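Side-chain contacts in lectin CEL-IV, C-type (Cucumaria echinata, PDB 3ALU), which binds galactose-containing sugars such as raffinose through a calcium ion, as a tetrameric C-type lectin: residues S91-Q96 against G112-G117; V83-K88 against G132-V137. All blocks are in the same frame, centred on the assembly; numbering follows the deposited sequence.

Contact 1: residues S91-Q96 against G112-G117; sequences STNSDQ and GEPNNG. With CA (calcium ion), chain K; GLA (alpha-D-galactopyranose), chain E.
A water molecule links N93 to G117, lying 2.8 Å from both N93 OD1, to which it donates, and G117 N, from which it accepts. The other end of the same amide also reaches across: N93 ND2 approaches P114 O at 3.2 Å, but the N-H...O angle of 121° makes this a weak bond. With chi1 at -79°, CG of N93 lies anti to the carbonyl carbon, and this turns the amide toward the proline. The two side chains lie alongside, running opposite ways, N93 CG coming to 3.8 Å from P114 CG, while OD1 and ND2 stay at nearly the same range from that ring carbon. Q96 NE2 comes head-on toward P114 CG (4.1 Å).

Local bonds shape the loop. Q96 NE2 donates to N93 O at 2.9 Å, with a C=O...N angle of 164°, while Q96 OE1 accepts from W109. T92 to D95 is a type I turn, braced by D95 OD1, which receives T92 N on its anti lone pair and T92 OG1, at 2.8 Å, from above the carboxylate plane.

Within 112-117, the peptide bond before P114 is cis, as expected for the EPN carbohydrate-recognition motif. E113 OE2 binds calcium at 2.3 Å, and E113 OE1 stands 2.6 Å from GLA O3. N115 and N116 supply further ligands through their amides, with D136 completing the protein part of the site.

Hence the galactose and its metal sit on one flank of the E-P-N segment, whereas the N93 and Q96 amides touch the CG end of the proline ring. The link between the loops relies on a water bridge, a weak bond and van der Waals packing, which is consistent with a modest contact at the surface.

Contact 2: residues V83-K88 against G132-V137; sequences VYIGMK and GFWADV. With CA (calcium ion), chain K; GLA (alpha-D-galactopyranose), chain E.
In the C-type lectin fold, strands 82-89 and 134-137 both pair with strand 120-125, and here side chains from the two strands meet in the buried interior. Y84 to M87 (YIGM) falls at the family's WIGL motif, and W134 to D136 (WAD) at its WND motif. The touching parts run roughly at right angles. Their nearest CA pairs, M87 with D136 at 8.6 Å and I85 with W134 at 9.0 Å, leave the contact to side chains.

I85 CD1 points onto one face of the W134 indole, 3.7 Å from the five-membered ring centroid and only 7° off the normal, a clear CH-pi contact. CG1 lies between the backbone N and the carbonyl carbon (chi1 59°), and a chi2 of 180° then carries CD1 straight out over the indole. M87 bends at chi2 and chi3, bringing its CE methyl to 4.0 Å from W134 CZ3. W109 meets the same indole edge-to-face. Further along, Y84 reaches V137 with the end of its ring, CE1 touching CG2 at 3.7 Å, while its hydroxyl bonds to N141 O.

The same short strand serves the sugar site. D136 O and OD1 each bind calcium at 2.4 Å; V137 CG1 lies 3.2 Å from GLA O6, and A135 CB faces GLA O4.

Apolar contacts, without a polar bond between the segments, thus join this strand to the core: V137 touches Y84 with one methyl and the galactose with the other, while D136 binds the calcium that holds GLA O3 and O4.

How the contacts relate
Contacts 1 and 2 have centres 12 Å apart and share one calcium ion. Contact 1 supplies E113, N115 and N116, and contact 2 supplies D136. The D136 carboxylate joins them directly: N116 N lies 2.8 Å from D136 OD2 and N115 N lies 2.9 Å from D136 OD1, both probable hydrogen bonds, and S120 OG also bonds to OD2. Galactose is bound by the ion that both contacts coordinate, with GLA O3 at 2.6 Å and GLA O4 at 2.5 Å from calcium. Behind the site, W109 touches P114 as well as W134 and M87, and M87 packs on Q96, so the exposed loop contact continues into the buried core.

Contact 1: residues S91-Q96 against G112-G117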
ATOM      1  N   SER A  91      16.909  23.206  27.728  1.00 14.28           N
ATOM      2  CA  SER A  91      17.342  24.009  28.879  1.00 16.17           C
ATOM      3  C   SER A  91      16.221  24.891  29.412  1.00 16.65           C
ATOM      4  O   SER A  91      16.175  25.227  30.609  1.00 16.47           O
ATOM      5  CB  SER A  91      18.552  24.846  28.502  1.00 15.57           C
ATOM      6  OG  SER A  91      19.658  24.012  28.244  1.00 17.24           O
ATOM      7  N   THR A  92      15.275  25.230  28.529  1.00 17.26           N
ATOM      8  CA  THR A  92      14.030  25.901  28.948  1.00 18.27           C
ATOM      9  C   THR A  92      12.856  25.203  28.275  1.00 18.08           C
ATOM     10  O   THR A  92      13.052  24.358  27.366  1.00 18.33           O
ATOM     11  CB  THR A  92      13.969  27.409  28.507  1.00 19.34           C
ATOM     12  OG1 THR A  92      13.730  27.488  27.094  1.00 21.34           O
ATOM     13  CG2 THR A  92      15.281  28.118  28.804  1.00 20.09           C
ATOM     14  N   ASN A  93      11.643  25.560  28.691  1.00 19.02           N
ATOM     15  CA  ASN A  93      10.466  24.837  28.221  1.00 18.96           C
ATOM     16  C   ASN A  93      10.136  25.133  26.777  1.00 19.35           C
ATOM     17  O   ASN A  93       9.421  24.360  26.159  1.00 20.53           O
ATOM     18  CB  ASN A  93       9.227  25.113  29.074  1.00 19.34           C
ATOM     19  CG  ASN A  93       9.212  24.337  30.379  1.00 21.90           C
ATOM     20  OD1 ASN A  93      10.057  23.485  30.638  1.00 22.80           O
ATOM     21  ND2 ASN A  93       8.236  24.645  31.218  1.00 25.60           N
ATOM     22  N   SER A  94      10.634  26.250  26.236  1.00 18.84           N
ATOM     23  CA  SER A  94      10.446  26.484  24.804  1.00 19.20           C
ATOM     24  C   SER A  94      11.374  25.629  23.944  1.00 18.91           C
ATOM     25  O   SER A  94      11.189  25.577  22.740  1.00 20.29           O
ATOM     26  CB  SER A  94      10.570  27.964  24.438  1.00 19.50           C
ATOM     27  OG  SER A  94      11.851  28.463  24.760  1.00 21.09           O
ATOM     28  N   ASP A  95      12.365  24.968  24.555  1.00 17.47           N
ATOM     29  CA  ASP A  95      13.335  24.191  23.813  1.00 16.21           C
ATOM     30  C   ASP A  95      12.825  22.770  23.634  1.00 15.62           C
ATOM     31  O   ASP A  95      13.406  21.827  24.144  1.00 16.98           O
ATOM     32  CB  ASP A  95      14.722  24.197  24.491  1.00 17.00           C
ATOM     33  CG  ASP A  95      15.310  25.593  24.561  1.00 21.98           C
ATOM     34  OD1 ASP A  95      15.659  26.032  25.672  1.00 25.14           O
ATOM     35  OD2 ASP A  95      15.388  26.264  23.507  1.00 23.64           O
ATOM     36  N   GLN A  96      11.734  22.645  22.888  1.00 13.73           N
ATOM     37  CA  GLN A  96      11.135  21.312  22.671  1.00 13.13           C
ATOM     38  C   GLN A  96      11.535  20.835  21.300  1.00 12.27           C
ATOM     39  O   GLN A  96      11.461  21.616  20.327  1.00 13.68           O
ATOM     40  CB  GLN A  96       9.612  21.390  22.789  1.00 12.37           C
ATOM     41  CG  GLN A  96       9.167  21.558  24.222  1.00 14.55           C
ATOM     42  CD  GLN A  96       7.700  21.738  24.406  1.00 19.34           C
ATOM     43  OE1 GLN A  96       6.886  21.120  23.719  1.00 17.38           O
ATOM     44  NE2 GLN A  96       7.336  22.579  25.365  1.00 17.76           N
ATOM     45  N   GLY A 112      -0.129  21.898  33.153  1.00 19.19           N
ATOM     46  CA  GLY A 112       0.990  21.938  34.110  1.00 19.73           C
ATOM     47  C   GLY A 112       2.298  21.255  33.710  1.00 20.34           C
ATOM     48  O   GLY A 112       3.307  21.345  34.448  1.00 20.75           O
ATOM     49  N   GLU A 113       2.257  20.524  32.586  1.00 17.96           N
ATOM     50  CA  GLU A 113       3.459  19.926  31.951  1.00 17.49           C
ATOM     51  C   GLU A 113       3.887  20.740  30.732  1.00 16.58           C
ATOM     52  O   GLU A 113       3.049  21.326  30.043  1.00 17.62           O
ATOM     53  CB  GLU A 113       3.182  18.486  31.509  1.00 18.01           C
ATOM     54  CG  GLU A 113       2.526  17.590  32.551  1.00 16.59           C
ATOM     55  CD  GLU A 113       3.448  17.203  33.700  1.00 19.15           C
ATOM     56  OE1 GLU A 113       3.059  17.419  34.871  1.00 18.32           O
ATOM     57  OE2 GLU A 113       4.537  16.652  33.455  1.00 17.34           O
ATOM     58  N   PRO A 114       5.206  20.797  30.444  1.00 15.67           N
ATOM     59  CA  PRO A 114       6.322  20.188  31.182  1.00 15.99           C
ATOM     60  C   PRO A 114       6.661  20.965  32.433  1.00 16.51           C
ATOM     61  O   PRO A 114       6.566  22.201  32.438  1.00 17.27           O
ATOM     62  CB  PRO A 114       7.504  20.269  30.177  1.00 16.07           C
ATOM     63  CG  PRO A 114       7.143  21.378  29.255  1.00 16.63           C
ATOM     64  CD  PRO A 114       5.643  21.486  29.217  1.00 16.03           C
ATOM     65  N   ASN A 115       7.049  20.260  33.480  1.00 15.84           N
ATOM     66  CA  ASN A 115       7.376  20.926  34.752  1.00 17.40           C
ATOM     67  C   ASN A 115       8.616  20.355  35.406  1.00 17.72           C
ATOM     68  O   ASN A 115       8.947  20.696  36.563  1.00 18.41           O
ATOM     69  CB  ASN A 115       6.163  20.822  35.685  1.00 16.34           C
ATOM     70  CG  ASN A 115       5.854  19.394  36.089  1.00 19.59           C
ATOM     71  OD1 ASN A 115       6.282  18.426  35.436  1.00 17.15           O
ATOM     72  ND2 ASN A 115       5.117  19.237  37.174  1.00 25.27           N
ATOM     73  N   ASN A 116       9.329  19.482  34.678  1.00 16.66           N
ATOM     74  CA  ASN A 116      10.539  18.822  35.211  1.00 17.15           C
ATOM     75  C   ASN A 116      11.803  19.197  34.458  1.00 15.86           C
ATOM     76  O   ASN A 116      12.849  18.547  34.607  1.00 15.97           O
ATOM     77  CB  ASN A 116      10.367  17.295  35.285  1.00 17.35           C
ATOM     78  CG  ASN A 116       9.372  16.882  36.343  1.00 16.23           C
ATOM     79  OD1 ASN A 116       8.309  16.339  36.045  1.00 16.73           O
ATOM     80  ND2 ASN A 116       9.687  17.186  37.622  1.00 19.02           N
ATOM     81  N   GLY A 117      11.724  20.236  33.630  1.00 16.13           N
ATOM     82  CA  GLY A 117      12.940  20.777  32.977  1.00 16.82           C
ATOM     83  C   GLY A 117      13.961  21.321  33.959  1.00 16.47           C
ATOM     84  O   GLY A 117      13.590  21.624  35.094  1.00 17.39           O
TER
HETATM   85 CA    CA K 201       6.440  16.246  34.759  1.00 16.13          CA
HETATM   86  C1  GLA E   3       4.803  13.225  38.833  1.00 28.74           C
HETATM   87  C2  GLA E   3       5.113  14.628  38.294  1.00 25.73           C
HETATM   88  C3  GLA E   3       4.220  15.032  37.133  1.00 22.26           C
HETATM   89  C4  GLA E   3       4.237  13.967  36.029  1.00 21.18           C
HETATM   90  C5  GLA E   3       3.961  12.586  36.655  1.00 23.42           C
HETATM   91  C6  GLA E   3       4.045  11.439  35.635  1.00 23.53           C
HETATM   92  O2  GLA E   3       4.928  15.611  39.336  1.00 25.36           O
HETATM   93  O3  GLA E   3       4.649  16.306  36.629  1.00 18.19           O
HETATM   94  O4  GLA E   3       5.545  13.988  35.444  1.00 19.04           O
HETATM   95  O5  GLA E   3       4.898  12.299  37.709  1.00 27.20           O
HETATM   96  O6  GLA E   3       5.400  11.352  35.186  1.00 23.22           O
HETATM   97  O   HOH W   1       9.974  22.419  33.197  1.00 20.76           O

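Contact 2: residues V83-K88 against G132-V137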
ATOM      1  N   VAL A  83       4.367   5.908  28.433  1.00 13.86           N
ATOM      2  CA  VAL A  83       5.018   5.304  27.291  1.00 13.43           C
ATOM      3  C   VAL A  83       5.808   6.395  26.590  1.00 12.33           C
ATOM      4  O   VAL A  83       5.204   7.416  26.162  1.00 12.19           O
ATOM      5  CB  VAL A  83       3.934   4.744  26.336  1.00 13.73           C
ATOM      6  CG1 VAL A  83       4.548   4.171  25.042  1.00 14.55           C
ATOM      7  CG2 VAL A  83       3.028   3.673  27.075  1.00 16.04           C
ATOM      8  N   TYR A  84       7.124   6.216  26.437  1.00 11.30           N
ATOM      9  CA  TYR A  84       7.948   7.220  25.814  1.00 11.31           C
ATOM     10  C   TYR A  84       7.572   7.529  24.391  1.00 11.78           C
ATOM     11  O   TYR A  84       7.248   6.636  23.619  1.00 12.47           O
ATOM     12  CB  TYR A  84       9.424   6.826  25.803  1.00 10.94           C
ATOM     13  CG  TYR A  84      10.169   7.104  27.066  1.00 12.02           C
ATOM     14  CD1 TYR A  84      10.122   8.389  27.676  1.00 12.50           C
ATOM     15  CD2 TYR A  84      11.003   6.134  27.618  1.00 13.43           C
ATOM     16  CE1 TYR A  84      10.856   8.639  28.840  1.00 12.49           C
ATOM     17  CE2 TYR A  84      11.744   6.384  28.771  1.00 12.54           C
ATOM     18  CZ  TYR A  84      11.689   7.664  29.358  1.00 15.48           C
ATOM     19  OH  TYR A  84      12.413   7.899  30.521  1.00 14.67           O
ATOM     20  N   ILE A  85       7.596   8.830  24.082  1.00 10.59           N
ATOM     21  CA  ILE A  85       7.578   9.309  22.707  1.00 10.19           C
ATOM     22  C   ILE A  85       8.850  10.148  22.510  1.00 10.67           C
ATOM     23  O   ILE A  85       9.624  10.350  23.482  1.00 10.54           O
ATOM     24  CB  ILE A  85       6.319  10.132  22.437  1.00 10.76           C
ATOM     25  CG1 ILE A  85       6.267  11.331  23.396  1.00 12.20           C
ATOM     26  CG2 ILE A  85       5.045   9.241  22.587  1.00 11.41           C
ATOM     27  CD1 ILE A  85       4.993  12.234  23.162  1.00 13.19           C
ATOM     28  N   GLY A  86       9.059  10.657  21.307  1.00 10.55           N
ATOM     29  CA  GLY A  86      10.369  11.259  20.952  1.00 10.54           C
ATOM     30  C   GLY A  86      10.598  12.699  21.416  1.00 10.41           C
ATOM     31  O   GLY A  86      11.440  13.367  20.850  1.00 10.86           O
ATOM     32  N   MET A  87       9.918  13.118  22.491  1.00 10.83           N
ATOM     33  CA  MET A  87       9.956  14.536  22.943  1.00 11.30           C
ATOM     34  C   MET A  87      11.094  14.833  23.916  1.00 11.85           C
ATOM     35  O   MET A  87      11.198  14.198  24.963  1.00 12.69           O
ATOM     36  CB  MET A  87       8.606  14.839  23.623  1.00 10.63           C
ATOM     37  CG  MET A  87       8.487  16.230  24.291  1.00 12.25           C
ATOM     38  SD  MET A  87       8.957  17.650  23.281  1.00 14.96           S
ATOM     39  CE  MET A  87       7.567  17.736  22.137  1.00 16.63           C
ATOM     40  N   LYS A  88      11.922  15.848  23.596  1.00 12.61           N
ATOM     41  CA  LYS A  88      12.979  16.282  24.512  1.00 12.28           C
ATOM     42  C   LYS A  88      12.698  17.732  24.880  1.00 13.05           C
ATOM     43  O   LYS A  88      12.486  18.554  23.995  1.00 12.83           O
ATOM     44  CB  LYS A  88      14.351  16.188  23.824  1.00 13.83           C
ATOM     45  CG  LYS A  88      14.728  14.768  23.437  1.00 15.22           C
ATOM     46  CD  LYS A  88      16.126  14.741  22.829  1.00 20.61           C
ATOM     47  CE  LYS A  88      16.117  15.329  21.435  1.00 26.59           C
ATOM     48  NZ  LYS A  88      17.358  15.035  20.635  1.00 32.18           N
ATOM     49  N   GLY A 132      -3.916   9.989  28.265  1.00 12.81           N
ATOM     50  CA  GLY A 132      -2.981   9.883  27.120  1.00 12.80           C
ATOM     51  C   GLY A 132      -2.169  11.152  26.868  1.00 11.82           C
ATOM     52  O   GLY A 132      -1.160  11.135  26.153  1.00 12.81           O
ATOM     53  N   PHE A 133      -2.604  12.301  27.386  1.00 11.65           N
ATOM     54  CA  PHE A 133      -1.821  13.489  27.140  1.00 11.68           C
ATOM     55  C   PHE A 133      -0.474  13.387  27.859  1.00 11.68           C
ATOM     56  O   PHE A 133      -0.288  12.507  28.743  1.00 12.51           O
ATOM     57  CB  PHE A 133      -2.644  14.732  27.592  1.00 12.20           C
ATOM     58  CG  PHE A 133      -3.843  14.973  26.729  1.00 13.97           C
ATOM     59  CD1 PHE A 133      -5.132  14.800  27.245  1.00 14.99           C
ATOM     60  CD2 PHE A 133      -3.693  15.326  25.392  1.00 16.15           C
ATOM     61  CE1 PHE A 133      -6.258  15.014  26.430  1.00 16.82           C
ATOM     62  CE2 PHE A 133      -4.809  15.525  24.568  1.00 19.44           C
ATOM     63  CZ  PHE A 133      -6.096  15.345  25.107  1.00 16.32           C
ATOM     64  N   TRP A 134       0.459  14.269  27.510  1.00 12.49           N
ATOM     65  CA  TRP A 134       1.869  13.985  27.825  1.00 12.92           C
ATOM     66  C   TRP A 134       2.305  14.488  29.197  1.00 14.72           C
ATOM     67  O   TRP A 134       1.870  15.566  29.646  1.00 13.85           O
ATOM     68  CB  TRP A 134       2.829  14.569  26.790  1.00 12.96           C
ATOM     69  CG  TRP A 134       2.416  14.410  25.376  1.00 12.05           C
ATOM     70  CD1 TRP A 134       1.666  13.399  24.855  1.00 11.86           C
ATOM     71  CD2 TRP A 134       2.755  15.278  24.299  1.00 12.32           C
ATOM     72  NE1 TRP A 134       1.498  13.603  23.503  1.00 10.66           N
ATOM     73  CE2 TRP A 134       2.165  14.743  23.126  1.00 11.78           C
ATOM     74  CE3 TRP A 134       3.552  16.451  24.194  1.00 10.28           C
ATOM     75  CZ2 TRP A 134       2.268  15.372  21.850  1.00 11.43           C
ATOM     76  CZ3 TRP A 134       3.660  17.075  22.929  1.00 12.84           C
ATOM     77  CH2 TRP A 134       3.017  16.532  21.770  1.00 13.03           C
ATOM     78  N   ALA A 135       3.207  13.729  29.809  1.00 14.09           N
ATOM     79  CA  ALA A 135       3.921  14.174  31.011  1.00 14.91           C
ATOM     80  C   ALA A 135       5.386  14.285  30.653  1.00 14.80           C
ATOM     81  O   ALA A 135       5.871  13.526  29.802  1.00 13.64           O
ATOM     82  CB  ALA A 135       3.749  13.163  32.150  1.00 17.04           C
ATOM     83  N   ASP A 136       6.116  15.213  31.273  1.00 13.66           N
ATOM     84  CA  ASP A 136       7.577  15.125  31.149  1.00 13.93           C
ATOM     85  C   ASP A 136       8.164  14.440  32.370  1.00 14.13           C
ATOM     86  O   ASP A 136       7.605  14.544  33.486  1.00 14.94           O
ATOM     87  CB  ASP A 136       8.270  16.471  30.851  1.00 13.58           C
ATOM     88  CG  ASP A 136       8.304  17.424  32.069  1.00 14.35           C
ATOM     89  OD1 ASP A 136       7.359  17.453  32.870  1.00 15.34           O
ATOM     90  OD2 ASP A 136       9.287  18.190  32.188  1.00 14.41           O
ATOM     91  N   VAL A 137       9.226  13.685  32.116  1.00 13.78           N
ATOM     92  CA  VAL A 137       9.829  12.845  33.153  1.00 13.53           C
ATOM     93  C   VAL A 137      11.333  12.913  33.022  1.00 13.31           C
ATOM     94  O   VAL A 137      11.870  13.280  31.990  1.00 13.61           O
ATOM     95  CB  VAL A 137       9.383  11.344  33.013  1.00 14.06           C
ATOM     96  CG1 VAL A 137       7.856  11.155  33.130  1.00 15.46           C
ATOM     97  CG2 VAL A 137       9.938  10.689  31.719  1.00 14.39           C
TER
HETATM   98 CA    CA K 201       6.440  16.246  34.759  1.00 16.13          CA
HETATM   99  C1  GLA E   3       4.803  13.225  38.833  1.00 28.74           C
HETATM  100  C2  GLA E   3       5.113  14.628  38.294  1.00 25.73           C
HETATM  101  C3  GLA E   3       4.220  15.032  37.133  1.00 22.26           C
HETATM  102  C4  GLA E   3       4.237  13.967  36.029  1.00 21.18           C
HETATM  103  C5  GLA E   3       3.961  12.586  36.655  1.00 23.42           C
HETATM  104  C6  GLA E   3       4.045  11.439  35.635  1.00 23.53           C
HETATM  105  O2  GLA E   3       4.928  15.611  39.336  1.00 25.36           O
HETATM  106  O3  GLA E   3       4.649  16.306  36.629  1.00 18.19           O
HETATM  107  O4  GLA E   3       5.545  13.988  35.444  1.00 19.04           O
HETATM  108  O5  GLA E   3       4.898  12.299  37.709  1.00 27.20           O
HETATM  109  O6  GLA E   3       5.400  11.352  35.186  1.00 23.22           O